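PTS system, nitrogen regulatory IIA protein (Neisseria meningitidis, PDB 2A0J) probably acts as a phosphoryl-transferring IIA component of a phosphotransferase system, with a regulatory role in nitrogen metabolism. Local coordinates at residues V14-L25 and F80-D90. Numbering follows the deposited sequence.
Sequences VLDMEVGSKKRL and FIRTREPVGFD
Val14 and Met17 pair with Ile81 and Thr83 in a parallel beta ladder interrupted by a beta bulge, at the edge of the mixed four-stranded sheet of this EIIA type 2 domain; beyond it, the start of helix 22-33 packs on residues 87-90. The register evidence is direct: Val14 N donates to Phe80 O and Val14 O accepts from Arg82 N, yet the next bonds, Met17 N to Arg82 O and Arg84 N to Met17 O, require one extra residue in 14-17. At the bulge Leu15 O receives Arg82 NE at 3.0 Å, in the carbonyl plane, while both terminal nitrogens of Arg82 bond to the backbone carbonyls of Leu133 and Val136. On the solvent-exposed side Arg84 forms salt bridges with two acids: NE reaches Asp16 OD2 at 3.2 Å from above the carboxylate plane, and NH1 meets Glu18 OE1 at 2.8 Å, the Glu18 carboxylate and the guanidinium being turned 78° apart. Glu18 CB covers one guanidinium face. Inward, Ile81 CD1 touches both Met17 CE and Leu25 CD1 at 3.8 Å, and Val19 CG1 rests against Thr83 CG2. One water accepts from Val19 N and Glu85 N, bridging the two segments just past the ladder. Lys22, extended with CG anti to its backbone N (chi1 -170°), runs across Phe89; its ammonium forms a salt bridge with Glu52 and a weak, longer one with Asp90 OD1. Leu25 CD2 meets the edge of that ring, whereas Lys22 CE sits over its face, 3.5 Å from the centroid and 8° off the normal, and NZ, also in cation-pi range over that face, donates to Phe89 O at 2.9 Å.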
# COMPACT_ATOMS: atom_id res chain seq x y z
N VAL A 14 -8.48 1.36 -5.08
CA VAL A 14 -9.81 1.14 -4.50
C VAL A 14 -10.13 2.40 -3.67
O VAL A 14 -9.36 2.78 -2.79
CB VAL A 14 -9.84 -0.11 -3.57
CG1 VAL A 14 -11.24 -0.32 -3.00
CG2 VAL A 14 -9.41 -1.34 -4.34
N LEU A 15 -11.26 3.03 -3.96
CA LEU A 15 -11.64 4.27 -3.29
C LEU A 15 -12.56 4.18 -2.07
O LEU A 15 -12.55 5.07 -1.23
CB LEU A 15 -12.29 5.22 -4.30
CG LEU A 15 -11.49 5.55 -5.56
CD1 LEU A 15 -12.40 6.24 -6.56
CD2 LEU A 15 -10.30 6.43 -5.21
N ASP A 16 -13.36 3.11 -1.98
CA ASP A 16 -14.30 2.99 -0.87
C ASP A 16 -14.49 1.56 -0.38
O ASP A 16 -15.60 1.03 -0.39
CB ASP A 16 -15.65 3.56 -1.33
CG ASP A 16 -16.61 3.78 -0.18
OD1 ASP A 16 -17.79 4.08 -0.45
OD2 ASP A 16 -16.19 3.67 1.00
N MET A 17 -13.40 0.95 0.08
CA MET A 17 -13.46 -0.43 0.56
C MET A 17 -14.02 -0.59 1.97
O MET A 17 -13.58 0.06 2.91
CB MET A 17 -12.07 -1.06 0.50
CG MET A 17 -12.02 -2.50 0.99
SD MET A 17 -10.34 -3.15 1.13
CE MET A 17 -10.04 -3.61 -0.56
N GLU A 18 -15.02 -1.46 2.10
CA GLU A 18 -15.64 -1.74 3.38
C GLU A 18 -14.86 -2.89 4.00
O GLU A 18 -15.04 -4.05 3.62
CB GLU A 18 -17.10 -2.12 3.17
CG GLU A 18 -17.83 -2.56 4.43
CD GLU A 18 -19.29 -2.87 4.16
OE1 GLU A 18 -20.04 -1.93 3.80
OE2 GLU A 18 -19.69 -4.04 4.30
N VAL A 19 -13.98 -2.58 4.94
CA VAL A 19 -13.17 -3.61 5.57
C VAL A 19 -13.16 -3.46 7.09
O VAL A 19 -13.05 -2.35 7.61
CB VAL A 19 -11.72 -3.58 5.00
CG1 VAL A 19 -11.13 -2.18 5.10
CG2 VAL A 19 -10.85 -4.57 5.73
N GLY A 20 -13.29 -4.59 7.79
CA GLY A 20 -13.32 -4.57 9.24
C GLY A 20 -12.00 -4.81 9.96
O GLY A 20 -11.74 -4.19 11.00
N SER A 21 -11.16 -5.70 9.44
CA SER A 21 -9.90 -5.97 10.10
C SER A 21 -8.69 -5.80 9.19
O SER A 21 -8.83 -5.74 7.97
CB SER A 21 -9.89 -7.38 10.68
OG SER A 21 -10.00 -8.34 9.65
N LYS A 22 -7.52 -5.71 9.82
CA LYS A 22 -6.24 -5.56 9.13
C LYS A 22 -5.94 -6.86 8.39
O LYS A 22 -5.27 -6.86 7.36
CB LYS A 22 -5.16 -5.26 10.17
CG LYS A 22 -3.81 -4.84 9.60
CD LYS A 22 -2.85 -4.61 10.74
CE LYS A 22 -1.51 -4.10 10.26
NZ LYS A 22 -0.59 -3.83 11.41
N LYS A 23 -6.46 -7.95 8.93
CA LYS A 23 -6.29 -9.28 8.34
C LYS A 23 -7.10 -9.28 7.04
O LYS A 23 -6.64 -9.77 6.00
CB LYS A 23 -6.84 -10.33 9.31
CG LYS A 23 -7.00 -11.73 8.75
CD LYS A 23 -5.79 -12.59 9.07
CE LYS A 23 -6.04 -14.04 8.68
NZ LYS A 23 -7.19 -14.63 9.41
N ARG A 24 -8.30 -8.71 7.11
CA ARG A 24 -9.21 -8.64 5.97
C ARG A 24 -8.56 -7.78 4.88
O ARG A 24 -8.50 -8.16 3.72
CB ARG A 24 -10.53 -8.02 6.42
CG ARG A 24 -11.75 -8.39 5.58
CD ARG A 24 -11.58 -7.98 4.12
NE ARG A 24 -11.59 -9.14 3.24
CZ ARG A 24 -12.66 -9.89 2.99
NH1 ARG A 24 -13.83 -9.60 3.55
NH2 ARG A 24 -12.56 -10.94 2.18
N LEU A 25 -8.09 -6.61 5.29
CA LEU A 25 -7.44 -5.68 4.38
C LEU A 25 -6.28 -6.36 3.64
O LEU A 25 -6.09 -6.18 2.43
CB LEU A 25 -6.93 -4.48 5.20
CG LEU A 25 -6.31 -3.26 4.51
CD1 LEU A 25 -7.31 -2.61 3.57
CD2 LEU A 25 -5.87 -2.27 5.57
N PHE A 80 -3.33 0.94 -4.08
CA PHE A 80 -3.69 1.96 -3.11
C PHE A 80 -5.12 1.72 -2.65
O PHE A 80 -6.00 1.46 -3.47
CB PHE A 80 -3.57 3.36 -3.73
CG PHE A 80 -3.78 4.46 -2.75
CD1 PHE A 80 -2.77 4.79 -1.84
CD2 PHE A 80 -4.99 5.14 -2.68
CE1 PHE A 80 -2.97 5.78 -0.88
CE2 PHE A 80 -5.20 6.13 -1.72
CZ PHE A 80 -4.19 6.45 -0.81
N ILE A 81 -5.34 1.81 -1.34
CA ILE A 81 -6.66 1.60 -0.76
C ILE A 81 -7.13 2.71 0.18
O ILE A 81 -6.39 3.12 1.07
CB ILE A 81 -6.74 0.29 0.04
CG1 ILE A 81 -6.42 -0.90 -0.85
CG2 ILE A 81 -8.12 0.16 0.67
CD1 ILE A 81 -6.53 -2.25 -0.14
N ARG A 82 -8.36 3.16 -0.04
CA ARG A 82 -8.99 4.19 0.79
C ARG A 82 -10.17 3.47 1.45
O ARG A 82 -11.11 3.05 0.78
CB ARG A 82 -9.51 5.34 -0.07
CG ARG A 82 -9.12 6.73 0.41
CD ARG A 82 -10.31 7.55 0.86
NE ARG A 82 -11.32 7.65 -0.20
CZ ARG A 82 -11.33 8.56 -1.16
NH1 ARG A 82 -10.37 9.48 -1.23
NH2 ARG A 82 -12.29 8.56 -2.06
N THR A 83 -10.09 3.32 2.77
CA THR A 83 -11.13 2.63 3.53
C THR A 83 -12.35 3.51 3.81
O THR A 83 -12.24 4.72 3.96
CB THR A 83 -10.55 2.10 4.87
OG1 THR A 83 -9.95 3.18 5.61
CG2 THR A 83 -9.47 1.03 4.60
N ARG A 84 -13.53 2.88 3.86
CA ARG A 84 -14.76 3.62 4.13
C ARG A 84 -14.70 4.10 5.58
O ARG A 84 -15.16 5.20 5.90
CB ARG A 84 -15.98 2.72 3.94
CG ARG A 84 -17.30 3.44 4.09
CD ARG A 84 -18.47 2.51 3.83
NE ARG A 84 -18.32 1.82 2.56
CZ ARG A 84 -19.19 0.95 2.06
NH1 ARG A 84 -20.31 0.68 2.73
NH2 ARG A 84 -18.96 0.36 0.90
N GLU A 85 -14.12 3.27 6.43
CA GLU A 85 -13.96 3.57 7.85
C GLU A 85 -12.51 3.28 8.24
O GLU A 85 -11.86 2.42 7.66
CB GLU A 85 -14.90 2.68 8.68
CG GLU A 85 -15.92 3.43 9.53
CD GLU A 85 -17.00 4.09 8.71
OE1 GLU A 85 -16.69 5.05 7.97
OE2 GLU A 85 -18.16 3.65 8.80
N PRO A 86 -11.98 4.01 9.23
CA PRO A 86 -10.59 3.76 9.64
C PRO A 86 -10.41 2.33 10.18
O PRO A 86 -11.36 1.71 10.68
CB PRO A 86 -10.35 4.82 10.71
CG PRO A 86 -11.24 5.98 10.24
CD PRO A 86 -12.50 5.25 9.85
N VAL A 87 -9.20 1.79 10.06
CA VAL A 87 -8.91 0.44 10.52
C VAL A 87 -7.77 0.42 11.52
O VAL A 87 -6.74 1.06 11.31
CB VAL A 87 -8.54 -0.48 9.31
CG1 VAL A 87 -7.84 -1.74 9.79
CG2 VAL A 87 -9.79 -0.83 8.53
N GLY A 88 -7.97 -0.32 12.62
CA GLY A 88 -6.94 -0.43 13.65
C GLY A 88 -5.74 -1.09 13.00
O GLY A 88 -5.79 -2.26 12.64
N PHE A 89 -4.65 -0.34 12.86
CA PHE A 89 -3.45 -0.83 12.20
C PHE A 89 -2.27 -1.03 13.15
O PHE A 89 -1.16 -1.30 12.69
CB PHE A 89 -3.03 0.16 11.11
CG PHE A 89 -2.57 -0.49 9.84
CD1 PHE A 89 -3.50 -1.02 8.94
CD2 PHE A 89 -1.21 -0.58 9.54
CE1 PHE A 89 -3.07 -1.63 7.75
CE2 PHE A 89 -0.77 -1.19 8.36
CZ PHE A 89 -1.70 -1.72 7.46
N ASP A 90 -2.51 -0.90 14.45
CA ASP A 90 -1.44 -1.07 15.42
C ASP A 90 -0.35 -0.04 15.12
O ASP A 90 0.83 -0.25 15.41
CB ASP A 90 -0.87 -2.49 15.34
CG ASP A 90 -1.96 -3.57 15.37
OD1 ASP A 90 -2.54 -3.87 14.30
OD2 ASP A 90 -2.26 -4.10 16.46
O HOH W 1 -13.59 0.09 6.10